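Local coordinates for ribose ABC transporter, substrate binding protein (Conexibacter woesei, PDB 4KQ9) that is probably the sugar-binding component of an ABC transporter, capturing ribose or a related carbohydrate outside the membrane for uptake, at residues I19-F22 with N23-E27; A113-G116 with R117-T121; E176-T179 with A180-I184; R286-G290 with A291-R295. The protein carries 1 engineered substitution. All blocks are in the same frame, centred on the assembly; numbering follows the deposited sequence. Where two conformers were deposited one is given.

Interaction 1 (I19-F22 with N23-E27); sequences IPFF and NRIGE
Ile19 holds the N-cap position of helix 20-35, and its carbonyl O accepts the N-H of Asn23 at 3.0 Å (O to N) in a nearly straight bond of 166°. The regular helical pattern follows: Pro20 O takes Arg24 N at 2.9 Å, Phe21 O takes Ile25 N at 3.1 Å, and Phe22 O takes Gly26 N. Proline suits the first turn because this position needs no N-H for a helical bond. With CG anti to the backbone N (chi1 176°), Phe21 sends its ring to the side where Ile25, one turn on, lays CG1 over one face; the nearest carbons there are Phe21 CE2 and Ile25 CD1, 3.7 Å apart. Phe21 also meets Phe22 edge to face, its CD2 standing 3.7 Å above the centre of the Phe22 ring. A bend at chi3 brings the Arg24 guanidinium back along the helix, one face over Pro20 O and Phe21 CA. Its NH2 reaches only the edge of the Phe21 ring, 4.2 Å from CD1, with the two planes 78° apart. Arg24 NE forms a salt bridge with Glu297, and a leucine in its place would probably leave that carboxylate without its charged mate. This is the start of the helix in the beta-alpha-beta unit 9-15, 20-35, 39-45: Phe22 and Ile25 pack on Thr14 and Tyr12 of strand 9-15, while Phe21, Arg24 and Ile25 touch Ala247 of helix 247-264.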
loop_
_atom_site.group_PDB
_atom_site.type_symbol
_atom_site.label_atom_id
_atom_site.label_comp_id
_atom_site.label_asym_id
_atom_site.label_seq_id
_atom_site.Cartn_x
_atom_site.Cartn_y
_atom_site.Cartn_z
ATOM N N ILE A 19 -7.612 -5.596 10.086
ATOM C CA ILE A 19 -6.427 -5.000 9.401
ATOM C C ILE A 19 -6.534 -3.483 9.399
ATOM O O ILE A 19 -7.513 -2.906 8.850
ATOM C CB ILE A 19 -6.271 -5.514 7.973
ATOM C CG1 ILE A 19 -6.287 -7.039 7.937
ATOM C CG2 ILE A 19 -4.997 -4.926 7.339
ATOM C CD1 ILE A 19 -6.719 -7.601 6.607
ATOM N N PRO A 20 -5.572 -2.806 10.066
ATOM C CA PRO A 20 -5.696 -1.357 10.213
ATOM C C PRO A 20 -5.834 -0.620 8.868
ATOM O O PRO A 20 -6.651 0.262 8.732
ATOM C CB PRO A 20 -4.386 -0.975 10.898
ATOM C CG PRO A 20 -4.164 -2.153 11.826
ATOM C CD PRO A 20 -4.494 -3.340 10.938
ATOM N N PHE A 21 -5.044 -1.024 7.891
ATOM C CA PHE A 21 -4.986 -0.291 6.608
ATOM C C PHE A 21 -6.389 -0.244 5.965
ATOM O O PHE A 21 -6.859 0.796 5.606
ATOM C CB PHE A 21 -3.982 -0.986 5.727
ATOM C CG PHE A 21 -3.884 -0.408 4.337
ATOM C CD1 PHE A 21 -3.213 0.803 4.123
ATOM C CD2 PHE A 21 -4.459 -1.064 3.262
ATOM C CE1 PHE A 21 -3.106 1.322 2.825
ATOM C CE2 PHE A 21 -4.344 -0.545 1.969
ATOM C CZ PHE A 21 -3.660 0.664 1.781
ATOM N N PHE A 22 -7.054 -1.386 5.869
ATOM C CA PHE A 22 -8.415 -1.476 5.263
ATOM C C PHE A 22 -9.487 -0.884 6.116
ATOM O O PHE A 22 -10.408 -0.221 5.605
ATOM C CB PHE A 22 -8.740 -2.899 4.821
ATOM C CG PHE A 22 -7.797 -3.411 3.776
ATOM C CD1 PHE A 22 -7.928 -3.018 2.458
ATOM C CD2 PHE A 22 -6.744 -4.245 4.122
ATOM C CE1 PHE A 22 -7.017 -3.419 1.505
ATOM C CE2 PHE A 22 -5.819 -4.657 3.172
ATOM C CZ PHE A 22 -5.978 -4.274 1.848
ATOM N N ASN A 23 -9.317 -0.953 7.437
ATOM C CA ASN A 23 -10.164 -0.195 8.299
ATOM C C ASN A 23 -10.087 1.289 7.979
ATOM O O ASN A 23 -11.109 1.939 7.944
ATOM C CB ASN A 23 -9.882 -0.487 9.799
ATOM C CG ASN A 23 -10.444 -1.833 10.238
ATOM O OD1 ASN A 23 -11.429 -2.296 9.713
ATOM N ND2 ASN A 23 -9.786 -2.480 11.193
ATOM N N ARG A 24 -8.893 1.832 7.708
ATOM C CA ARG A 24 -8.745 3.256 7.486
ATOM C C ARG A 24 -9.307 3.656 6.123
ATOM O O ARG A 24 -9.817 4.758 5.952
ATOM C CB ARG A 24 -7.266 3.720 7.593
ATOM C CG ARG A 24 -6.832 4.143 9.019
ATOM C CD ARG A 24 -5.522 4.963 9.062
ATOM N NE ARG A 24 -4.430 4.424 8.207
ATOM C CZ ARG A 24 -3.671 3.351 8.479
ATOM N NH1 ARG A 24 -3.858 2.660 9.609
ATOM N NH2 ARG A 24 -2.711 2.965 7.631
ATOM N N ILE A 25 -9.142 2.811 5.152
ATOM C CA ILE A 25 -9.771 3.093 3.842
ATOM C C ILE A 25 -11.323 3.177 4.020
ATOM O O ILE A 25 -11.932 4.092 3.529
ATOM C CB ILE A 25 -9.442 2.053 2.808
ATOM C CG1 ILE A 25 -7.926 1.994 2.539
ATOM C CG2 ILE A 25 -10.144 2.406 1.520
ATOM C CD1 ILE A 25 -7.607 1.065 1.407
ATOM N N GLY A 26 -11.910 2.207 4.737
ATOM C CA GLY A 26 -13.346 2.230 5.036
ATOM C C GLY A 26 -13.783 3.526 5.670
ATOM O O GLY A 26 -14.784 4.101 5.269
ATOM N N GLU A 27 -13.021 4.013 6.656
ATOM C CA GLU A 27 -13.319 5.287 7.267
ATOM C C GLU A 27 -13.289 6.486 6.325
ATOM O O GLU A 27 -14.152 7.373 6.380
ATOM C CB GLU A 27 -12.348 5.594 8.430
ATOM C CG GLU A 27 -12.368 4.558 9.568
#

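Interaction 2 (A113-G116 with R117-T121); sequences AEIG and RLKAT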
loop_
_atom_site.group_PDB
_atom_site.type_symbol
_atom_site.label_atom_id
_atom_site.label_comp_id
_atom_site.label_asym_id
_atom_site.label_seq_id
_atom_site.Cartn_x
_atom_site.Cartn_y
_atom_site.Cartn_z
ATOM N N ALA A 113 5.740 1.301 -7.811
ATOM C CA ALA A 113 7.075 1.637 -8.410
ATOM C C ALA A 113 7.605 2.917 -7.910
ATOM O O ALA A 113 8.793 3.051 -7.663
ATOM C CB ALA A 113 6.964 1.689 -9.930
ATOM N N GLU A 114 6.708 3.895 -7.696
ATOM C CA GLU A 114 7.070 5.147 -7.068
ATOM C C GLU A 114 7.546 4.972 -5.625
ATOM O O GLU A 114 8.543 5.553 -5.243
ATOM C CB GLU A 114 5.889 6.098 -7.048
ATOM C CG GLU A 114 6.312 7.524 -7.195
ATOM C CD GLU A 114 5.968 8.344 -5.982
ATOM O OE1 GLU A 114 4.774 8.682 -5.789
ATOM O OE2 GLU A 114 6.904 8.671 -5.229
ATOM N N ILE A 115 6.823 4.172 -4.855
ATOM C CA ILE A 115 7.274 3.807 -3.489
ATOM C C ILE A 115 8.743 3.302 -3.503
ATOM O O ILE A 115 9.532 3.768 -2.723
ATOM C CB ILE A 115 6.346 2.786 -2.866
ATOM C CG1 ILE A 115 4.969 3.475 -2.658
ATOM C CG2 ILE A 115 6.868 2.360 -1.499
ATOM C CD1 ILE A 115 3.850 2.569 -2.302
ATOM N N GLY A 116 9.043 2.362 -4.351
ATOM C CA GLY A 116 10.426 1.805 -4.554
ATOM C C GLY A 116 11.488 2.817 -4.912
ATOM O O GLY A 116 12.581 2.800 -4.349
ATOM N N ARG A 117 11.170 3.753 -5.811
ATOM C CA ARG A 117 12.112 4.814 -6.189
ATOM C C ARG A 117 12.335 5.802 -5.069
ATOM O O ARG A 117 13.454 6.312 -4.885
ATOM C CB ARG A 117 11.608 5.589 -7.424
ATOM C CG ARG A 117 11.745 4.824 -8.727
ATOM C CD ARG A 117 11.457 5.672 -9.978
ATOM N NE ARG A 117 10.140 5.359 -10.500
ATOM C CZ ARG A 117 9.040 6.043 -10.196
ATOM N NH1 ARG A 117 7.903 5.658 -10.694
ATOM N NH2 ARG A 117 9.090 7.116 -9.414
ATOM N N LEU A 118 11.289 6.119 -4.327
ATOM C CA LEU A 118 11.472 7.032 -3.206
ATOM C C LEU A 118 12.429 6.454 -2.132
ATOM O O LEU A 118 13.334 7.175 -1.569
ATOM C CB LEU A 118 10.147 7.365 -2.521
ATOM C CG LEU A 118 9.094 8.128 -3.360
ATOM C CD1 LEU A 118 7.811 8.160 -2.545
ATOM C CD2 LEU A 118 9.587 9.536 -3.713
ATOM N N LYS A 119 12.223 5.170 -1.845
ATOM C CA LYS A 119 13.035 4.473 -0.854
ATOM C C LYS A 119 14.519 4.334 -1.275
ATOM O O LYS A 119 15.423 4.608 -0.473
ATOM C CB LYS A 119 12.403 3.102 -0.539
ATOM C CG LYS A 119 11.135 3.262 0.322
ATOM C CD LYS A 119 10.236 2.016 0.123
ATOM C CE LYS A 119 10.449 0.954 1.154
ATOM N NZ LYS A 119 9.664 -0.333 1.057
ATOM N N ALA A 120 14.705 3.911 -2.489
ATOM C CA ALA A 120 16.026 3.736 -3.070
ATOM C C ALA A 120 16.775 5.053 -3.199
ATOM O O ALA A 120 17.985 5.108 -2.850
ATOM C CB ALA A 120 15.949 2.992 -4.351
ATOM N N THR A 121 16.062 6.147 -3.567
ATOM C CA THR A 121 16.654 7.456 -3.657
ATOM C C THR A 121 17.054 8.040 -2.312
ATOM O O THR A 121 18.132 8.694 -2.189
ATOM C CB THR A 121 15.704 8.424 -4.411
ATOM O OG1 THR A 121 15.387 7.832 -5.637
ATOM C CG2 THR A 121 16.330 9.760 -4.645
#
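Lys119 has CG beside its backbone N (chi1 -74°) and a bend at chi3 (94°), which lays its methylenes along Ile115, one helical turn back. Because Ile115 keeps CG1 beside its own backbone N (chi1 -66°), the CG2 branch is the one that meets the lysine, 3.8 Å from Lys119 CD. The two side chains run side by side in the same direction. Lysine suits this buried place because its aliphatic part packs on isoleucine while its amine is well supplied with partners: NZ hydrogen-bonds to Thr224 OG1 and Tyr196 O and makes a cation-pi contact with Tyr195. The backbone is regular alpha helix, with Leu118 N 2.9 Å from Glu114 O and Ala120 N 3.0 Å from Gly116 O. Ala120 CB also rests 3.4 Å from Gly116 O. Farther along, Arg117 O is gripped twice by Thr121, by N at 2.9 Å and by OG1 at 2.6 Å, from opposite faces of the carbonyl plane; a threonine can thus satisfy its hydroxyl on its own helix. In one of two conformers, and so with some doubt, the Arg117 guanidinium folds back with a face over Glu114 CA and Ala113 O. Helix 112-126 is wedged between several elements: Arg117, Ala120 and Thr121 touch Val155 of helix 143-159, Leu118 meets Val276 in a loop, and Lys119 packs on Leu241 and Val243 of strand 241-244.

Interaction 3 (E176-T179 with A180-I184); sequences EGLT and ATQNI
Glu176 O accepts Ala180 N at 3.1 Å, the first of four consecutive alpha-helical bonds here, continued by Thr181 N to Gly177 O, Gln182 N to Leu178 O and Asn183 N to Thr179 O. The stretch belongs to helix 174-187, which flanks the four-stranded parallel sheet of one lobe of this periplasmic binding protein fold. Thr181 keeps OG1 beside its backbone N (chi1 -54°), which aims the hydroxyl back at Gly177 O, 2.6 Å away. Gly177 O is therefore held by two donors of one residue, the hydroxyl tilted 22° from the carbonyl plane and Thr181 N, at 3.0 Å, lying above it. Threonine suits this buried site: its OG1 also bonds Tyr196 OH, and its side chain packs on Ala208 and Ile209 of helix 199-211. The small Ala180 fits against Val136 of strand 132-136. On the exposed side, polar residues are natural choices, and Thr179 and Asn183 run alongside each other in a common direction, with Thr179 CG2 4.1 Å from Asn183 ND2. Gln182 is more cramped, since its CG sits between the backbone N and the carbonyl carbon and comes within 3.0 Å of Leu178 O.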
loop_
_atom_site.group_PDB
_atom_site.type_symbol
_atom_site.label_atom_id
_atom_site.label_comp_id
_atom_site.label_asym_id
_atom_site.label_seq_id
_atom_site.Cartn_x
_atom_site.Cartn_y
_atom_site.Cartn_z
ATOM N N GLU A 176 10.205 -13.017 9.827
ATOM C CA GLU A 176 10.776 -13.186 8.524
ATOM C C GLU A 176 11.878 -12.131 8.325
ATOM O O GLU A 176 13.004 -12.452 7.842
ATOM C CB GLU A 176 9.698 -13.055 7.440
ATOM C CG GLU A 176 8.831 -14.326 7.273
ATOM C CD GLU A 176 9.680 -15.507 6.797
ATOM O OE1 GLU A 176 10.090 -15.567 5.596
ATOM O OE2 GLU A 176 9.958 -16.368 7.656
ATOM N N GLY A 177 11.568 -10.887 8.718
ATOM C CA GLY A 177 12.590 -9.788 8.688
ATOM C C GLY A 177 13.844 -10.008 9.523
ATOM O O GLY A 177 15.010 -9.696 9.147
ATOM N N LEU A 178 13.613 -10.525 10.713
ATOM C CA LEU A 178 14.633 -10.757 11.641
ATOM C C LEU A 178 15.569 -11.894 11.141
ATOM O O LEU A 178 16.766 -11.725 11.127
ATOM C CB LEU A 178 13.986 -11.113 12.972
ATOM C CG LEU A 178 14.833 -11.653 14.085
ATOM C CD1 LEU A 178 15.727 -10.591 14.690
ATOM C CD2 LEU A 178 13.876 -12.183 15.157
ATOM N N THR A 179 15.010 -12.971 10.667
ATOM C CA THR A 179 15.834 -14.085 10.134
ATOM C C THR A 179 16.633 -13.753 8.929
ATOM O O THR A 179 17.826 -13.997 8.862
ATOM C CB THR A 179 14.919 -15.270 9.844
ATOM O OG1 THR A 179 14.547 -15.741 11.132
ATOM C CG2 THR A 179 15.676 -16.417 9.101
ATOM N N ALA A 180 15.990 -13.085 8.006
ATOM C CA ALA A 180 16.682 -12.705 6.818
ATOM C C ALA A 180 17.815 -11.725 7.095
ATOM O O ALA A 180 18.931 -11.813 6.505
ATOM C CB ALA A 180 15.648 -12.140 5.858
ATOM N N THR A 181 17.552 -10.762 7.978
ATOM C CA THR A 181 18.563 -9.759 8.328
ATOM C C THR A 181 19.723 -10.368 9.094
ATOM O O THR A 181 20.890 -10.030 8.825
ATOM C CB THR A 181 17.944 -8.574 9.091
ATOM O OG1 THR A 181 16.846 -8.023 8.330
ATOM C CG2 THR A 181 18.967 -7.500 9.493
ATOM N N GLN A 182 19.432 -11.267 10.042
ATOM C CA GLN A 182 20.548 -11.848 10.761
ATOM C C GLN A 182 21.461 -12.652 9.822
ATOM O O GLN A 182 22.644 -12.499 9.905
ATOM C CB GLN A 182 20.129 -12.608 12.026
ATOM C CG GLN A 182 19.019 -13.585 11.902
ATOM C CD GLN A 182 18.767 -14.384 13.208
ATOM O OE1 GLN A 182 18.752 -13.863 14.346
ATOM N NE2 GLN A 182 18.596 -15.658 13.032
ATOM N N ASN A 183 20.904 -13.334 8.827
ATOM C CA ASN A 183 21.722 -14.079 7.835
ATOM C C ASN A 183 22.488 -13.161 6.950
ATOM O O ASN A 183 23.679 -13.413 6.705
ATOM C CB ASN A 183 20.872 -15.005 7.023
ATOM C CG ASN A 183 20.305 -16.145 7.868
ATOM O OD1 ASN A 183 20.768 -16.381 8.977
ATOM N ND2 ASN A 183 19.321 -16.826 7.359
ATOM N N ILE A 184 21.839 -12.093 6.464
ATOM C CA ILE A 184 22.528 -11.100 5.685
ATOM C C ILE A 184 23.739 -10.583 6.422
ATOM O O ILE A 184 24.809 -10.427 5.849
ATOM C CB ILE A 184 21.594 -9.904 5.266
ATOM C CG1 ILE A 184 20.694 -10.321 4.140
ATOM C CG2 ILE A 184 22.417 -8.678 4.836
ATOM C CD1 ILE A 184 19.435 -9.425 3.958
#

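Interaction 4 (R286-G290 with A291-R295); sequences RVMSG and AAWER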
loop_
_atom_site.group_PDB
_atom_site.type_symbol
_atom_site.label_atom_id
_atom_site.label_comp_id
_atom_site.label_asym_id
_atom_site.label_seq_id
_atom_site.Cartn_x
_atom_site.Cartn_y
_atom_site.Cartn_z
ATOM N N ARG A 286 7.416 17.475 11.748
ATOM C CA ARG A 286 6.923 18.525 10.850
ATOM C C ARG A 286 5.915 17.950 9.879
ATOM O O ARG A 286 4.800 18.445 9.741
ATOM C CB ARG A 286 8.042 19.120 10.020
ATOM C CG ARG A 286 8.903 20.175 10.675
ATOM C CD ARG A 286 10.003 20.635 9.682
ATOM N NE ARG A 286 11.314 20.042 9.987
ATOM C CZ ARG A 286 12.247 19.705 9.097
ATOM N NH1 ARG A 286 13.388 19.170 9.517
ATOM N NH2 ARG A 286 12.060 19.885 7.797
ATOM N N VAL A 287 6.280 16.862 9.229
ATOM C CA VAL A 287 5.358 16.267 8.259
ATOM C C VAL A 287 4.041 15.925 8.921
ATOM O O VAL A 287 2.898 16.269 8.453
ATOM C CB VAL A 287 5.998 15.045 7.607
ATOM C CG1 VAL A 287 4.948 14.199 6.938
ATOM C CG2 VAL A 287 7.077 15.462 6.637
HETATM N N MSE A 288 4.151 15.287 10.068
HETATM C CA MSE A 288 2.947 14.765 10.689
HETATM C C MSE A 288 2.017 15.790 11.295
HETATM O O MSE A 288 0.854 15.467 11.600
HETATM C CB MSE A 288 3.317 13.679 11.706
HETATM C CG MSE A 288 3.606 12.356 10.957
HETATM SE SE MSE A 288 3.919 11.011 12.399
HETATM C CE MSE A 288 2.082 10.574 12.997
ATOM N N SER A 289 2.471 17.016 11.460
ATOM C CA SER A 289 1.593 18.059 11.959
ATOM C C SER A 289 0.976 18.883 10.829
ATOM O O SER A 289 0.160 19.776 11.077
ATOM C CB SER A 289 2.391 18.944 12.872
ATOM O OG SER A 289 3.505 19.417 12.150
ATOM N N GLY A 290 1.371 18.574 9.592
ATOM C CA GLY A 290 0.871 19.239 8.397
ATOM C C GLY A 290 -0.482 18.780 7.836
ATOM O O GLY A 290 -1.069 17.715 8.160
ATOM N N ALA A 291 -0.956 19.595 6.919
ATOM C CA ALA A 291 -2.262 19.388 6.318
ATOM C C ALA A 291 -2.251 18.233 5.356
ATOM O O ALA A 291 -3.234 17.530 5.245
ATOM C CB ALA A 291 -2.689 20.665 5.614
ATOM N N ALA A 292 -1.148 18.013 4.642
ATOM C CA ALA A 292 -1.112 16.883 3.694
ATOM C C ALA A 292 -1.195 15.582 4.449
ATOM O O ALA A 292 -1.944 14.672 4.039
ATOM C CB ALA A 292 0.114 16.892 2.877
ATOM N N TRP A 293 -0.495 15.506 5.569
ATOM C CA TRP A 293 -0.618 14.316 6.453
ATOM C C TRP A 293 -2.010 14.151 6.977
ATOM O O TRP A 293 -2.523 13.014 7.077
ATOM C CB TRP A 293 0.375 14.322 7.598
ATOM C CG TRP A 293 0.298 13.147 8.478
ATOM C CD1 TRP A 293 -0.381 13.027 9.642
ATOM C CD2 TRP A 293 0.889 11.876 8.228
ATOM N NE1 TRP A 293 -0.232 11.750 10.165
ATOM C CE2 TRP A 293 0.531 11.021 9.295
ATOM C CE3 TRP A 293 1.698 11.384 7.206
ATOM C CZ2 TRP A 293 0.996 9.700 9.390
ATOM C CZ3 TRP A 293 2.127 10.086 7.284
ATOM C CH2 TRP A 293 1.774 9.253 8.377
ATOM N N GLU A 294 -2.669 15.238 7.342
ATOM C CA GLU A 294 -4.026 15.050 7.829
ATOM C C GLU A 294 -5.014 14.539 6.742
ATOM O O GLU A 294 -5.908 13.764 7.047
ATOM C CB GLU A 294 -4.601 16.369 8.401
ATOM C CG GLU A 294 -6.017 16.089 8.923
ATOM C CD GLU A 294 -6.746 17.283 9.488
ATOM O OE1 GLU A 294 -6.435 18.415 9.070
ATOM O OE2 GLU A 294 -7.663 17.068 10.317
ATOM N N ARG A 295 -4.896 15.027 5.498
ATOM C CA ARG A 295 -5.685 14.446 4.424
ATOM C C ARG A 295 -5.301 12.990 4.166
ATOM O O ARG A 295 -6.151 12.170 3.811
ATOM C CB ARG A 295 -5.560 15.276 3.146
ATOM C CG ARG A 295 -6.141 16.672 3.278
ATOM C CD ARG A 295 -6.178 17.434 1.919
ATOM N NE ARG A 295 -4.822 17.699 1.448
ATOM C CZ ARG A 295 -4.158 18.835 1.663
ATOM N NH1 ARG A 295 -4.746 19.825 2.304
ATOM N NH2 ARG A 295 -2.903 18.973 1.252
HETATM O O HOH W 1 1.834 17.163 6.210
#
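Met288, present as selenomethionine, lies alongside Trp293 and sets CG over a face of the indole, 3.8 Å from the centroid of the five-membered ring and 14° off its normal, a CH-pi contact. Met288 SE sits obliquely, 4.9 Å from the centroid of the six-membered ring of Trp293, in a Met-aromatic contact, and Met288 CE curls to 3.8 Å from Trp293 NE1. The long, flexible side chain suits a broad flat ring. Trp293 is turned to meet it by its first torsion, with CG anti to the backbone N (chi1 -179°), and Val287 CG1 approaches Trp293 CE3. In the next shell a water bridges the helices, donating to Val287 O at 2.6 Å and accepting from Trp293 N at 2.9 Å. Gly290 makes the turn between them: its N bonds Val287 O at 3.0 Å, and as N-cap of the second helix it offers its O to Glu294 N at 3.1 Å. Were Trp293 an alanine, a gap would be likely to open beside Met288, its selenium-bearing end set free to turn. The contact sits at the joint between helices 284-289 and 291-297, each touching strand 277-280, Val287 at Ile277 and Trp293 at Ile279.

All four contacts are local; two pairs are linked through residues nearby. Interactions 1 and 4 have centres 19 Å apart and nearest atoms about 8 Å apart; Arg24 pairs with Glu297 of helix 291-297, beside the disulfide Cys246–Cys296, which fastens that helix next to helix 247-264. In interactions 2 and 3, centres 22 Å apart, Lys119 NZ bonds Tyr196 O and Thr181 OG1 bonds Tyr196 OH. Interactions 1 and 2 lie on opposite sides of the chain's centre, about 9 Å between nearest atoms. Glycerol, probably from the crystallisation liquor, lies about 4 Å from the Phe21 side chain and about 3 Å from that of Glu114; it may mark pockets without establishing where sugar binds.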